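Local atomic coordinates of odorant Binding Protein from Varroa destructor, form P2<1> (Varroa destructor, PDB entry 7NZA), a protein that probably binds and carries small hydrophobic odorant or semiochemical molecules in the Varroa mite, within a wide open internal cavity of a non-classical, mainly helical fold. Residues A[39-44]-A[66-71]; A[73-78]-A[84-89]; A[109-114]-A[130-135]. All blocks are in the same frame, centred on the assembly; numbering follows the deposited sequence. Where two conformers were deposited one is given.

Contact 1 of 3, residues A[39-44]-A[66-71]; sequences DKCLQS and TTCALK
Cys41 meets Cys68 through a disulfide that ties helix 28-44 to helix 55-72. Along 39-44, Asp39 comes first and takes no part in the bridge; its OD2 forms a salt bridge with Lys25 of the second subunit. Cys41 follows and carries the whole of this segment's contact. Its SG stands anti to its own carbonyl carbon and beside the backbone N (chi1 -71°), directed at the other helix, and is bonded to Cys68 SG at 2.1 Å. The two halves of the bridge differ in this torsion, for Cys68 SG lies beside its carbonyl carbon and anti to the backbone N, chi1 176°. About the S-S bond the torsion is -90°, close to the value at which the sulfur lone pairs interfere least, and the CB atoms end 3.8 Å apart, Cys41 CB to Cys68 CB. Past the bridge, Cys41 SG also lies 3.6 Å from the backbone N of Ala69, the residue next to its partner. Leu42, next in sequence, turns its side chain from helix 55-72 and packs on Val15 of the second subunit. With no hydrogen bond between the segments and a CA separation of 6.1 Å from Cys41 to Cys68, the join is essentially covalent: one relaxed, left-handed disulfide, buried on the Cys41 side and partly exposed at Cys68, fixes the spacing of two helices that otherwise touch little here.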
ATOM      1  N   ASP A  39     -12.107   2.359  -5.294  1.00 15.27           N
ATOM      2  CA  ASP A  39     -12.700   1.232  -6.015  1.00 16.30           C
ATOM      3  C   ASP A  39     -13.801   1.803  -6.914  1.00 16.98           C
ATOM      4  O   ASP A  39     -13.957   1.326  -8.072  1.00 18.68           O
ATOM      5  CB  ASP A  39     -13.168   0.135  -5.075  1.00 17.33           C
ATOM      6  CG  ASP A  39     -12.064  -0.662  -4.452  1.00 19.51           C
ATOM      7  OD1 ASP A  39     -10.968  -0.615  -5.032  1.00 21.79           O
ATOM      8  OD2 ASP A  39     -12.318  -1.338  -3.462  1.00 19.71           O
ATOM      9  N   LYS A  40     -14.552   2.789  -6.460  1.00 16.50           N
ATOM     10  CA  LYS A  40     -15.561   3.372  -7.310  1.00 17.04           C
ATOM     11  C   LYS A  40     -14.916   4.096  -8.480  1.00 16.46           C
ATOM     12  O   LYS A  40     -15.387   3.967  -9.638  1.00 17.97           O
ATOM     13  CB  LYS A  40     -16.499   4.279  -6.547  1.00 18.12           C
ATOM     14  CG  LYS A  40     -17.644   4.835  -7.397  1.00 20.30           C
ATOM     15  N   CYS A  41     -13.867   4.897  -8.246  1.00 15.15           N
ATOM     16  CA  CYS A  41     -13.145   5.555  -9.335  1.00 14.40           C
ATOM     17  C   CYS A  41     -12.678   4.559 -10.394  1.00 14.56           C
ATOM     18  O   CYS A  41     -12.756   4.825 -11.553  1.00 14.64           O
ATOM     19  CB  CYS A  41     -11.967   6.344  -8.745  1.00 14.78           C
ATOM     20  SG  CYS A  41     -12.451   7.800  -7.830  1.00 16.13           S
ATOM     21  N   LEU A  42     -12.136   3.418  -9.921  1.00 15.61           N
ATOM     22  CA  LEU A  42     -11.643   2.400 -10.875  1.00 17.46           C
ATOM     23  C   LEU A  42     -12.762   1.839 -11.761  1.00 16.69           C
ATOM     24  O   LEU A  42     -12.450   1.343 -12.873  1.00 19.87           O
ATOM     25  CB  LEU A  42     -11.005   1.248 -10.081  1.00 19.15           C
ATOM     26  CG  LEU A  42      -9.655   1.515  -9.504  1.00 20.89           C
ATOM     27  CD1 LEU A  42      -9.191   0.244  -8.767  1.00 22.33           C
ATOM     28  CD2 LEU A  42      -8.624   1.920 -10.570  1.00 24.14           C
ATOM     29  N   GLN A  43     -13.987   1.874 -11.346  1.00 16.47           N
ATOM     30  CA  GLN A  43     -15.089   1.412 -12.209  1.00 17.88           C
ATOM     31  C   GLN A  43     -15.156   2.259 -13.471  1.00 19.36           C
ATOM     32  O   GLN A  43     -15.410   1.716 -14.559  1.00 21.12           O
ATOM     33  CB  GLN A  43     -16.392   1.459 -11.515  1.00 20.77           C
ATOM     34  CG  GLN A  43     -16.414   0.463 -10.404  1.00 24.16           C
ATOM     35  CD  GLN A  43     -17.787   0.478  -9.807  1.00 30.20           C
ATOM     36  OE1 GLN A  43     -18.631   1.285 -10.199  1.00 37.32           O
ATOM     37  NE2 GLN A  43     -17.997  -0.416  -8.868  1.00 38.40           N
ATOM     38  N   SER A  44     -14.852   3.531 -13.362  1.00 19.56           N
ATOM     39  CA  SER A  44     -14.895   4.431 -14.529  1.00 19.48           C
ATOM     40  C   SER A  44     -13.545   4.584 -15.177  1.00 18.24           C
ATOM     41  O   SER A  44     -13.471   5.052 -16.306  1.00 18.93           O
ATOM     42  CB  SER A  44     -15.375   5.757 -14.115  1.00 19.35           C
ATOM     43  OG  SER A  44     -16.757   5.697 -13.670  1.00 23.52           O
ATOM     44  N   THR A  66      -6.250   9.650  -8.630  0.50 15.00           N
ATOM     45  CA  THR A  66      -6.042  10.572  -7.492  0.50 15.22           C
ATOM     46  C   THR A  66      -7.014  11.745  -7.586  0.50 15.01           C
ATOM     47  O   THR A  66      -7.623  12.133  -6.577  0.50 15.69           O
ATOM     48  CB  THR A  66      -4.598  11.092  -7.463  0.50 16.30           C
ATOM     49  OG1 THR A  66      -3.762   9.917  -7.379  0.50 17.80           O
ATOM     50  CG2 THR A  66      -4.359  12.107  -6.358  0.50 16.62           C
ATOM     51  N   THR A  67      -7.172  12.313  -8.766  1.00 14.47           N
ATOM     52  CA  THR A  67      -8.090  13.465  -8.971  1.00 15.61           C
ATOM     53  C   THR A  67      -9.530  13.031  -8.725  1.00 14.61           C
ATOM     54  O   THR A  67     -10.249  13.764  -8.090  1.00 15.44           O
ATOM     55  CB  THR A  67      -7.921  13.989 -10.400  1.00 16.51           C
ATOM     56  OG1 THR A  67      -6.601  14.562 -10.489  1.00 17.79           O
ATOM     57  CG2 THR A  67      -8.954  15.018 -10.766  1.00 17.91           C
ATOM     58  N   CYS A  68      -9.900  11.868  -9.223  1.00 13.73           N
ATOM     59  CA  CYS A  68     -11.244  11.331  -8.988  1.00 13.61           C
ATOM     60  C   CYS A  68     -11.519  11.235  -7.495  1.00 14.39           C
ATOM     61  O   CYS A  68     -12.568  11.633  -7.024  1.00 15.15           O
ATOM     62  CB  CYS A  68     -11.371   9.970  -9.648  1.00 13.99           C
ATOM     63  SG  CYS A  68     -12.952   9.139  -9.337  1.00 14.93           S
ATOM     64  N   ALA A  69     -10.591  10.664  -6.746  1.00 13.69           N
ATOM     65  CA  ALA A  69     -10.844  10.504  -5.312  1.00 14.20           C
ATOM     66  C   ALA A  69     -10.942  11.822  -4.621  1.00 14.82           C
ATOM     67  O   ALA A  69     -11.865  12.029  -3.763  1.00 17.87           O
ATOM     68  CB  ALA A  69      -9.776   9.655  -4.717  1.00 16.30           C
ATOM     69  N   LEU A  70     -10.121  12.797  -4.943  1.00 14.71           N
ATOM     70  CA  LEU A  70     -10.229  14.144  -4.346  1.00 15.75           C
ATOM     71  C   LEU A  70     -11.558  14.758  -4.752  1.00 16.04           C
ATOM     72  O   LEU A  70     -12.213  15.361  -3.862  1.00 16.91           O
ATOM     73  CB  LEU A  70      -9.079  15.007  -4.847  1.00 17.69           C
ATOM     74  CG  LEU A  70      -7.704  14.728  -4.219  1.00 19.87           C
ATOM     75  CD1 LEU A  70      -6.613  15.262  -5.088  1.00 20.56           C
ATOM     76  CD2 LEU A  70      -7.608  15.427  -2.887  1.00 21.75           C
ATOM     77  N   LYS A  71     -11.962  14.690  -6.005  1.00 15.73           N
ATOM     78  CA  LYS A  71     -13.216  15.334  -6.470  1.00 16.83           C
ATOM     79  C   LYS A  71     -14.387  14.659  -5.744  1.00 16.46           C
ATOM     80  O   LYS A  71     -15.299  15.408  -5.270  1.00 17.43           O
ATOM     81  CB  LYS A  71     -13.356  15.295  -7.988  1.00 17.86           C
ATOM     82  CG  LYS A  71     -14.607  15.968  -8.618  1.00 21.23           C
ATOM     83  CD  LYS A  71     -14.476  17.461  -8.904  1.00 23.29           C
ATOM     84  CE  LYS A  71     -15.727  18.306  -9.134  1.00 31.85           C
ATOM     85  NZ  LYS A  71     -16.429  18.032 -10.419  1.00 36.62           N
TER

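Contact 2 of 3, residues A[73-78]-A[84-89]; sequences EGWFDD and FDRARN
Arg86 and Trp75 form a stacked pair in which an arginine crosses an indole at about a right angle and then reaches a backbone carbonyl. The guanidinium rests flat over one face of the ring, the two planes only 12° apart, and Arg86 CZ is 3.8 Å from the centroid of the five-membered ring of Trp75, a cation-pi contact. The aliphatic part of the same side chain continues over the six-membered ring: Arg86 CD sits 3.7 Å from the centroid of that ring of Trp75 in a CH-pi contact. This reach depends on an extended chain, with CG anti to the backbone N (chi1 -178°) and no bend as far as NE.

Hydrogen bonding acts at the guanidinium edge. Arg86 NH1 donates to Glu73 O at 2.8 Å, nearly straight at 164° and almost in the guanidinium plane, while NH2 adds a weak second bond to the same oxygen. A water links Arg86 NH2 weakly to Glu73 OE2, whose carboxylate remains at a distance from the charge. The glycine that follows, Gly74, is the C-prime residue of a Schellman motif ending helix 55-72, so the arginine grips the chain where that helix stops.

Apolar contact is slighter: Trp75 CZ3 lies 4.0 Å from Ala87 CB. The backbone N of Ala87 stands separately at the ring's edge, near its plane. Replacing Trp75 by an alanine is likely to strip the guanidinium of its stacking surface and let it swing from the carbonyl.

The pairing joins the loop after helix 55-72 to the first turn of helix 84-93. Trp75 also touches Leu70 of helix 55-72, and Ala87 touches Tyr129 of helix 122-141.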
ATOM      1  N   GLU A  73     -14.607  13.239  -2.978  1.00 16.53           N
ATOM      2  CA  GLU A  73     -14.687  13.569  -1.551  1.00 17.54           C
ATOM      3  C   GLU A  73     -14.737  15.080  -1.313  1.00 16.24           C
ATOM      4  O   GLU A  73     -14.598  15.490  -0.110  1.00 17.42           O
ATOM      5  CB  GLU A  73     -13.491  12.951  -0.835  1.00 18.33           C
ATOM      6  CG  GLU A  73     -13.507  11.417  -0.799  1.00 22.97           C
ATOM      7  CD  GLU A  73     -14.302  10.835   0.347  1.00 31.21           C
ATOM      8  OE1 GLU A  73     -13.805   9.892   1.065  1.00 38.51           O
ATOM      9  OE2 GLU A  73     -15.400  11.335   0.558  1.00 38.65           O
ATOM     10  N   GLY A  74     -14.984  15.895  -2.309  1.00 15.82           N
ATOM     11  CA  GLY A  74     -15.317  17.302  -2.025  1.00 16.61           C
ATOM     12  C   GLY A  74     -14.139  18.237  -1.950  1.00 16.32           C
ATOM     13  O   GLY A  74     -14.274  19.298  -1.315  1.00 18.35           O
ATOM     14  N   TRP A  75     -12.975  17.864  -2.454  1.00 16.46           N
ATOM     15  CA  TRP A  75     -11.735  18.671  -2.266  1.00 16.08           C
ATOM     16  C   TRP A  75     -11.565  19.793  -3.269  1.00 16.11           C
ATOM     17  O   TRP A  75     -10.578  20.533  -3.083  1.00 17.36           O
ATOM     18  CB  TRP A  75     -10.505  17.770  -2.175  1.00 15.21           C
ATOM     19  CG  TRP A  75     -10.469  17.000  -0.918  1.00 15.55           C
ATOM     20  CD1 TRP A  75     -10.940  15.748  -0.652  1.00 16.36           C
ATOM     21  CD2 TRP A  75      -9.913  17.500   0.296  1.00 15.62           C
ATOM     22  NE1 TRP A  75     -10.674  15.425   0.646  1.00 17.05           N
ATOM     23  CE2 TRP A  75     -10.042  16.482   1.247  1.00 16.18           C
ATOM     24  CE3 TRP A  75      -9.322  18.713   0.663  1.00 16.56           C
ATOM     25  CZ2 TRP A  75      -9.664  16.635   2.553  1.00 17.04           C
ATOM     26  CZ3 TRP A  75      -8.899  18.842   1.954  1.00 16.72           C
ATOM     27  CH2 TRP A  75      -9.058  17.823   2.885  1.00 17.36           C
ATOM     28  N   PHE A  76     -12.435  20.040  -4.193  1.00 17.50           N
ATOM     29  CA  PHE A  76     -12.331  21.153  -5.165  1.00 18.28           C
ATOM     30  C   PHE A  76     -13.556  22.022  -5.018  1.00 19.64           C
ATOM     31  O   PHE A  76     -14.687  21.528  -4.941  1.00 21.53           O
ATOM     32  CB  PHE A  76     -12.165  20.646  -6.575  1.00 18.82           C
ATOM     33  CG  PHE A  76     -10.897  19.885  -6.786  1.00 19.01           C
ATOM     34  CD1 PHE A  76      -9.698  20.499  -7.006  1.00 18.17           C
ATOM     35  CD2 PHE A  76     -10.931  18.498  -6.774  1.00 22.13           C
ATOM     36  CE1 PHE A  76      -8.567  19.740  -7.228  1.00 17.66           C
ATOM     37  CE2 PHE A  76      -9.791  17.753  -6.958  1.00 22.16           C
ATOM     38  CZ  PHE A  76      -8.624  18.374  -7.282  1.00 19.81           C
ATOM     39  N   ASP A  77     -13.334  23.334  -5.094  1.00 20.44           N
ATOM     40  CA  ASP A  77     -14.463  24.286  -5.006  1.00 21.48           C
ATOM     41  C   ASP A  77     -15.135  24.471  -6.358  1.00 22.71           C
ATOM     42  O   ASP A  77     -14.756  23.812  -7.316  1.00 23.87           O
ATOM     43  CB  ASP A  77     -13.928  25.570  -4.430  1.00 21.52           C
ATOM     44  CG  ASP A  77     -13.053  26.428  -5.300  1.00 21.72           C
ATOM     45  OD1 ASP A  77     -12.992  26.213  -6.523  1.00 22.20           O
ATOM     46  OD2 ASP A  77     -12.506  27.387  -4.738  1.00 25.88           O
ATOM     47  N   ASP A  78     -16.175  25.335  -6.388  1.00 25.06           N
ATOM     48  CA  ASP A  78     -16.934  25.614  -7.641  1.00 27.22           C
ATOM     49  C   ASP A  78     -16.111  26.320  -8.717  1.00 29.41           C
ATOM     50  O   ASP A  78     -16.662  26.429  -9.873  1.00 31.94           O
ATOM     51  CB  ASP A  78     -18.262  26.288  -7.319  1.00 28.28           C
ATOM     52  CG  ASP A  78     -18.176  27.726  -6.849  1.00 33.35           C
ATOM     53  OD1 ASP A  78     -17.054  28.280  -6.714  1.00 35.36           O
ATOM     54  OD2 ASP A  78     -19.319  28.307  -6.620  1.00 33.95           O
ATOM     55  N   PHE A  84      -7.480  24.263  -0.026  1.00 15.82           N
ATOM     56  CA  PHE A  84      -6.314  24.362   0.902  1.00 15.91           C
ATOM     57  C   PHE A  84      -6.759  24.625   2.324  1.00 14.80           C
ATOM     58  O   PHE A  84      -6.196  24.071   3.275  1.00 15.11           O
ATOM     59  CB  PHE A  84      -5.362  25.462   0.432  1.00 15.50           C
ATOM     60  CG  PHE A  84      -4.662  25.154  -0.859  1.00 15.44           C
ATOM     61  CD1 PHE A  84      -3.514  24.356  -0.864  1.00 15.28           C
ATOM     62  CD2 PHE A  84      -5.088  25.681  -2.054  1.00 16.34           C
ATOM     63  CE1 PHE A  84      -2.835  24.079  -2.032  1.00 16.30           C
ATOM     64  CE2 PHE A  84      -4.380  25.424  -3.203  1.00 17.27           C
ATOM     65  CZ  PHE A  84      -3.287  24.611  -3.188  1.00 16.24           C
ATOM     66  N   ASP A  85      -7.796  25.464   2.531  1.00 15.68           N
ATOM     67  CA  ASP A  85      -8.210  25.795   3.911  1.00 16.70           C
ATOM     68  C   ASP A  85      -8.843  24.577   4.564  1.00 16.12           C
ATOM     69  O   ASP A  85      -8.666  24.351   5.763  1.00 16.31           O
ATOM     70  CB  ASP A  85      -9.212  26.957   3.993  1.00 17.88           C
ATOM     71  CG  ASP A  85      -8.599  28.249   3.474  1.00 19.33           C
ATOM     72  OD1 ASP A  85      -7.344  28.337   3.261  1.00 18.96           O
ATOM     73  OD2 ASP A  85      -9.377  29.222   3.335  1.00 20.80           O
ATOM     74  N   ARG A  86      -9.531  23.741   3.786  1.00 15.82           N
ATOM     75  CA  ARG A  86     -10.030  22.456   4.348  1.00 16.61           C
ATOM     76  C   ARG A  86      -8.875  21.592   4.795  1.00 15.11           C
ATOM     77  O   ARG A  86      -8.929  20.920   5.818  1.00 16.17           O
ATOM     78  CB  ARG A  86     -10.940  21.760   3.331  1.00 16.77           C
ATOM     79  CG  ARG A  86     -11.522  20.466   3.832  1.00 17.22           C
ATOM     80  CD  ARG A  86     -12.343  19.732   2.791  1.00 18.00           C
ATOM     81  NE  ARG A  86     -12.679  18.385   3.240  1.00 19.62           N
ATOM     82  CZ  ARG A  86     -13.238  17.438   2.486  1.00 18.48           C
ATOM     83  NH1 ARG A  86     -13.659  17.772   1.308  1.00 19.10           N
ATOM     84  NH2 ARG A  86     -13.309  16.214   2.969  1.00 23.63           N
ATOM     85  N   ALA A  87      -7.806  21.514   3.995  1.00 15.21           N
ATOM     86  CA  ALA A  87      -6.634  20.716   4.350  1.00 15.05           C
ATOM     87  C   ALA A  87      -6.028  21.196   5.674  1.00 15.06           C
ATOM     88  O   ALA A  87      -5.637  20.413   6.535  1.00 14.81           O
ATOM     89  CB  ALA A  87      -5.633  20.725   3.231  1.00 14.79           C
ATOM     90  N   ARG A  88      -5.928  22.494   5.817  1.00 16.24           N
ATOM     91  CA  ARG A  88      -5.432  23.132   7.054  1.00 17.79           C
ATOM     92  C   ARG A  88      -6.319  22.719   8.251  1.00 16.37           C
ATOM     93  O   ARG A  88      -5.783  22.338   9.271  1.00 16.64           O
ATOM     94  CB  ARG A  88      -5.388  24.651   6.855  1.00 18.94           C
ATOM     95  CG  ARG A  88      -4.875  25.400   8.052  1.00 21.71           C
ATOM     96  CD  ARG A  88      -4.852  26.890   7.833  1.00 24.58           C
ATOM     97  NE  ARG A  88      -3.958  27.324   8.902  1.00 28.04           N
ATOM     98  CZ  ARG A  88      -4.326  27.556  10.130  1.00 27.72           C
ATOM     99  NH1 ARG A  88      -5.614  27.433  10.439  1.00 29.33           N
ATOM    100  NH2 ARG A  88      -3.452  27.966  11.038  1.00 29.60           N
ATOM    101  N   ASN A  89      -7.623  22.853   8.052  1.00 16.44           N
ATOM    102  CA  ASN A  89      -8.525  22.519   9.181  1.00 18.61           C
ATOM    103  C   ASN A  89      -8.438  21.041   9.524  1.00 17.15           C
ATOM    104  O   ASN A  89      -8.467  20.659  10.720  1.00 18.02           O
ATOM    105  CB  ASN A  89      -9.935  22.885   8.834  1.00 19.17           C
ATOM    106  CG  ASN A  89     -10.178  24.369   8.750  1.00 23.36           C
ATOM    107  OD1 ASN A  89      -9.435  25.148   9.348  1.00 28.17           O
ATOM    108  ND2 ASN A  89     -11.244  24.728   8.065  1.00 28.30           N
TER
HETATM  109  O   HOH W   1     -14.214  13.278   2.818  1.00 35.54           O

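Contact 3 of 3, residues A[109-114]-A[130-135]; sequences DACQKE and QACMDY
Met133 lays its thioether against a disulfide sulfur, with Met133 SD 3.5 Å from Cys111 SG. Its CG comes near the same cysteine. The chain gets there by folding: it is bent at both chi2 and chi3 (-80° at the latter), which carries SD alongside the disulfide. That disulfide joins Cys111 SG to Cys132 SG at 2.1 Å with an S-S torsion of -76°, and it is asymmetric, since Cys111 SG is anti to its carbonyl carbon whereas Cys132 SG is anti to its backbone N. The CA atoms of Cys111 and Cys132 are 5.7 Å apart, much closer than the 9.1 Å between the helix axes, because both cysteines project from the facing sides. Glu114, one turn further along its helix, stretches out beyond CG and brings OE1 to 3.6 Å from Cys132 SG. The bridge is therefore met by a thioether at Cys111 SG and by a carboxylate oxygen at Cys132 SG. No hydrogen bond crosses between the segments; the covalent link joins them, with Met133 packed against it.

The two segments run roughly antiparallel, at 151°, and belong to the consecutive helices 98-118 and 122-141, which make a helical hairpin stapled by this disulfide. Around it, Cys111 touches Tyr129 and Asn136, and Met133 reaches Val104 and His108 of helix 98-118 and Ile91 of helix 84-93. From helix 122-141, Asp134 forms a salt bridge with Lys12 of the second subunit.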
ATOM      1  N   ASP A 109       1.395  26.569   4.798  1.00 14.56           N
ATOM      2  CA  ASP A 109       1.435  27.867   4.090  1.00 15.19           C
ATOM      3  C   ASP A 109       2.560  27.815   3.046  1.00 15.41           C
ATOM      4  O   ASP A 109       2.304  28.318   1.929  1.00 15.77           O
ATOM      5  CB  ASP A 109       1.582  29.010   5.078  1.00 16.12           C
ATOM      6  CG  ASP A 109       0.443  29.199   6.059  1.00 17.09           C
ATOM      7  OD1 ASP A 109      -0.672  28.908   5.687  1.00 18.47           O
ATOM      8  OD2 ASP A 109       0.783  29.637   7.191  1.00 18.79           O
ATOM      9  N   ALA A 110       3.722  27.345   3.454  1.00 13.59           N
ATOM     10  CA  ALA A 110       4.841  27.354   2.489  1.00 14.73           C
ATOM     11  C   ALA A 110       4.541  26.470   1.277  1.00 14.54           C
ATOM     12  O   ALA A 110       4.835  26.834   0.139  1.00 14.46           O
ATOM     13  CB  ALA A 110       6.114  26.864   3.165  1.00 16.38           C
ATOM     14  N   CYS A 111       3.905  25.344   1.500  1.00 13.71           N
ATOM     15  CA  CYS A 111       3.595  24.377   0.431  1.00 14.11           C
ATOM     16  C   CYS A 111       2.469  24.924  -0.444  1.00 13.86           C
ATOM     17  O   CYS A 111       2.539  24.790  -1.675  1.00 14.98           O
ATOM     18  CB  CYS A 111       3.186  23.043   1.020  1.00 14.92           C
ATOM     19  SG  CYS A 111       4.592  22.127   1.715  1.00 15.35           S
ATOM     20  N   GLN A 112       1.450  25.598   0.120  1.00 13.76           N
ATOM     21  CA  GLN A 112       0.414  26.219  -0.691  1.00 14.08           C
ATOM     22  C   GLN A 112       1.046  27.282  -1.576  1.00 14.91           C
ATOM     23  O   GLN A 112       0.672  27.418  -2.729  1.00 15.47           O
ATOM     24  CB  GLN A 112      -0.706  26.743   0.197  1.00 14.62           C
ATOM     25  CG  GLN A 112      -1.771  27.464  -0.593  1.00 15.28           C
ATOM     26  CD  GLN A 112      -2.905  27.929   0.270  1.00 16.10           C
ATOM     27  OE1 GLN A 112      -2.982  27.655   1.447  1.00 16.26           O
ATOM     28  NE2 GLN A 112      -3.900  28.557  -0.362  1.00 18.17           N
ATOM     29  N   LYS A 113       1.921  28.106  -1.006  1.00 14.86           N
ATOM     30  CA  LYS A 113       2.574  29.182  -1.784  1.00 14.53           C
ATOM     31  C   LYS A 113       3.364  28.577  -2.930  1.00 15.22           C
ATOM     32  O   LYS A 113       3.304  29.027  -4.060  1.00 16.18           O
ATOM     33  CB  LYS A 113       3.462  29.996  -0.848  1.00 15.09           C
ATOM     34  CG  LYS A 113       4.187  31.127  -1.596  1.00 16.74           C
ATOM     35  CD  LYS A 113       5.143  31.932  -0.757  1.00 18.36           C
ATOM     36  CE  LYS A 113       5.862  33.021  -1.493  1.00 22.42           C
ATOM     37  NZ  LYS A 113       6.547  33.920  -0.573  1.00 23.92           N
ATOM     38  N   GLU A 114       4.201  27.581  -2.604  1.00 14.64           N
ATOM     39  CA  GLU A 114       5.011  26.931  -3.663  1.00 16.37           C
ATOM     40  C   GLU A 114       4.110  26.403  -4.776  1.00 16.54           C
ATOM     41  O   GLU A 114       4.373  26.621  -5.983  1.00 17.90           O
ATOM     42  CB  GLU A 114       5.912  25.878  -3.073  1.00 18.07           C
ATOM     43  CG  GLU A 114       6.772  25.188  -4.126  1.00 22.01           C
ATOM     44  CD  GLU A 114       7.609  24.038  -3.613  1.00 27.54           C
ATOM     45  OE1 GLU A 114       7.565  23.728  -2.429  1.00 36.19           O
ATOM     46  OE2 GLU A 114       8.300  23.441  -4.421  1.00 34.98           O
ATOM     47  N   GLN A 130       0.568  18.238  -2.208  1.00 14.01           N
ATOM     48  CA  GLN A 130       0.531  16.954  -1.460  1.00 14.42           C
ATOM     49  C   GLN A 130       1.946  16.410  -1.367  1.00 14.17           C
ATOM     50  O   GLN A 130       2.366  15.870  -0.310  1.00 14.75           O
ATOM     51  CB  GLN A 130      -0.396  15.978  -2.106  1.00 14.89           C
ATOM     52  CG  GLN A 130      -1.840  16.319  -1.896  1.00 15.90           C
ATOM     53  CD  GLN A 130      -2.793  15.261  -2.356  1.00 16.02           C
ATOM     54  OE1 GLN A 130      -2.658  14.738  -3.468  1.00 19.21           O
ATOM     55  NE2 GLN A 130      -3.761  14.871  -1.549  1.00 16.82           N
ATOM     56  N   ALA A 131       2.749  16.500  -2.441  1.00 15.08           N
ATOM     57  CA  ALA A 131       4.127  16.013  -2.383  1.00 15.11           C
ATOM     58  C   ALA A 131       4.934  16.818  -1.375  1.00 14.88           C
ATOM     59  O   ALA A 131       5.731  16.286  -0.612  1.00 15.66           O
ATOM     60  CB  ALA A 131       4.771  16.056  -3.760  1.00 15.92           C
ATOM     61  N   CYS A 132       4.770  18.115  -1.408  1.00 14.46           N
ATOM     62  CA  CYS A 132       5.442  19.067  -0.485  1.00 14.56           C
ATOM     63  C   CYS A 132       5.095  18.747   0.972  1.00 14.37           C
ATOM     64  O   CYS A 132       5.977  18.710   1.835  1.00 14.78           O
ATOM     65  CB  CYS A 132       5.082  20.501  -0.837  1.00 15.57           C
ATOM     66  SG  CYS A 132       5.843  21.831   0.110  1.00 16.68           S
ATOM     67  N   MET A 133       3.840  18.488   1.216  1.00 14.14           N
ATOM     68  CA  MET A 133       3.407  18.200   2.624  1.00 13.96           C
ATOM     69  C   MET A 133       3.876  16.796   3.019  1.00 14.17           C
ATOM     70  O   MET A 133       4.258  16.584   4.164  1.00 14.99           O
ATOM     71  CB  MET A 133       1.906  18.338   2.759  1.00 13.18           C
ATOM     72  CG  MET A 133       1.514  19.802   2.677  1.00 14.03           C
ATOM     73  SD  MET A 133       2.221  20.840   3.985  1.00 14.68           S
ATOM     74  CE  MET A 133       1.127  20.492   5.362  1.00 15.17           C
ATOM     75  N   ASP A 134       3.867  15.836   2.107  1.00 15.10           N
ATOM     76  CA  ASP A 134       4.353  14.459   2.458  1.00 15.42           C
ATOM     77  C   ASP A 134       5.779  14.570   2.950  1.00 15.16           C
ATOM     78  O   ASP A 134       6.120  14.033   4.020  1.00 17.34           O
ATOM     79  CB  ASP A 134       4.194  13.544   1.271  1.00 17.11           C
ATOM     80  CG  ASP A 134       4.400  12.080   1.562  1.00 19.83           C
ATOM     81  OD1 ASP A 134       3.436  11.365   1.685  1.00 21.43           O
ATOM     82  OD2 ASP A 134       5.546  11.752   1.782  1.00 22.76           O
ATOM     83  N   TYR A 135       6.607  15.284   2.205  1.00 16.15           N
ATOM     84  CA  TYR A 135       8.012  15.460   2.551  1.00 16.63           C
ATOM     85  C   TYR A 135       8.198  16.240   3.830  1.00 15.82           C
ATOM     86  O   TYR A 135       8.859  15.809   4.749  1.00 17.43           O
ATOM     87  CB  TYR A 135       8.730  16.147   1.387  1.00 19.11           C
ATOM     88  CG  TYR A 135      10.153  16.406   1.700  1.00 22.09           C
ATOM     89  CD1 TYR A 135      11.050  15.380   1.931  1.00 25.07           C
ATOM     90  CD2 TYR A 135      10.579  17.686   1.891  1.00 23.31           C
ATOM     91  CE1 TYR A 135      12.375  15.640   2.285  1.00 26.27           C
ATOM     92  CE2 TYR A 135      11.930  17.968   2.108  1.00 24.45           C
ATOM     93  CZ  TYR A 135      12.801  16.937   2.352  1.00 26.57           C
ATOM     94  OH  TYR A 135      14.123  17.238   2.636  1.00 32.07           O
TER

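How the contacts relate
The three contacts follow one another along the chain without overlap, each closing before the next opens. Contact 1 ties helices 28-44 and 55-72, contact 2 brings the loop after helix 55-72 onto helix 84-93, and contact 3 links helices 98-118 and 122-141. The centres of contact 1 and contact 2 lie about 17 Å apart. Those of contact 2 and contact 3 are about 15 Å apart. Contact 1 and contact 3, on opposite sides of the chain's centre, both touch the second subunit. Leu70 and Phe76 pack together between the first two contacts, and Phe84 meets Gln112 between the last two. Two disulfides and a stacked arginine thus connect successive helices of a protein whose fold surrounds an open cavity.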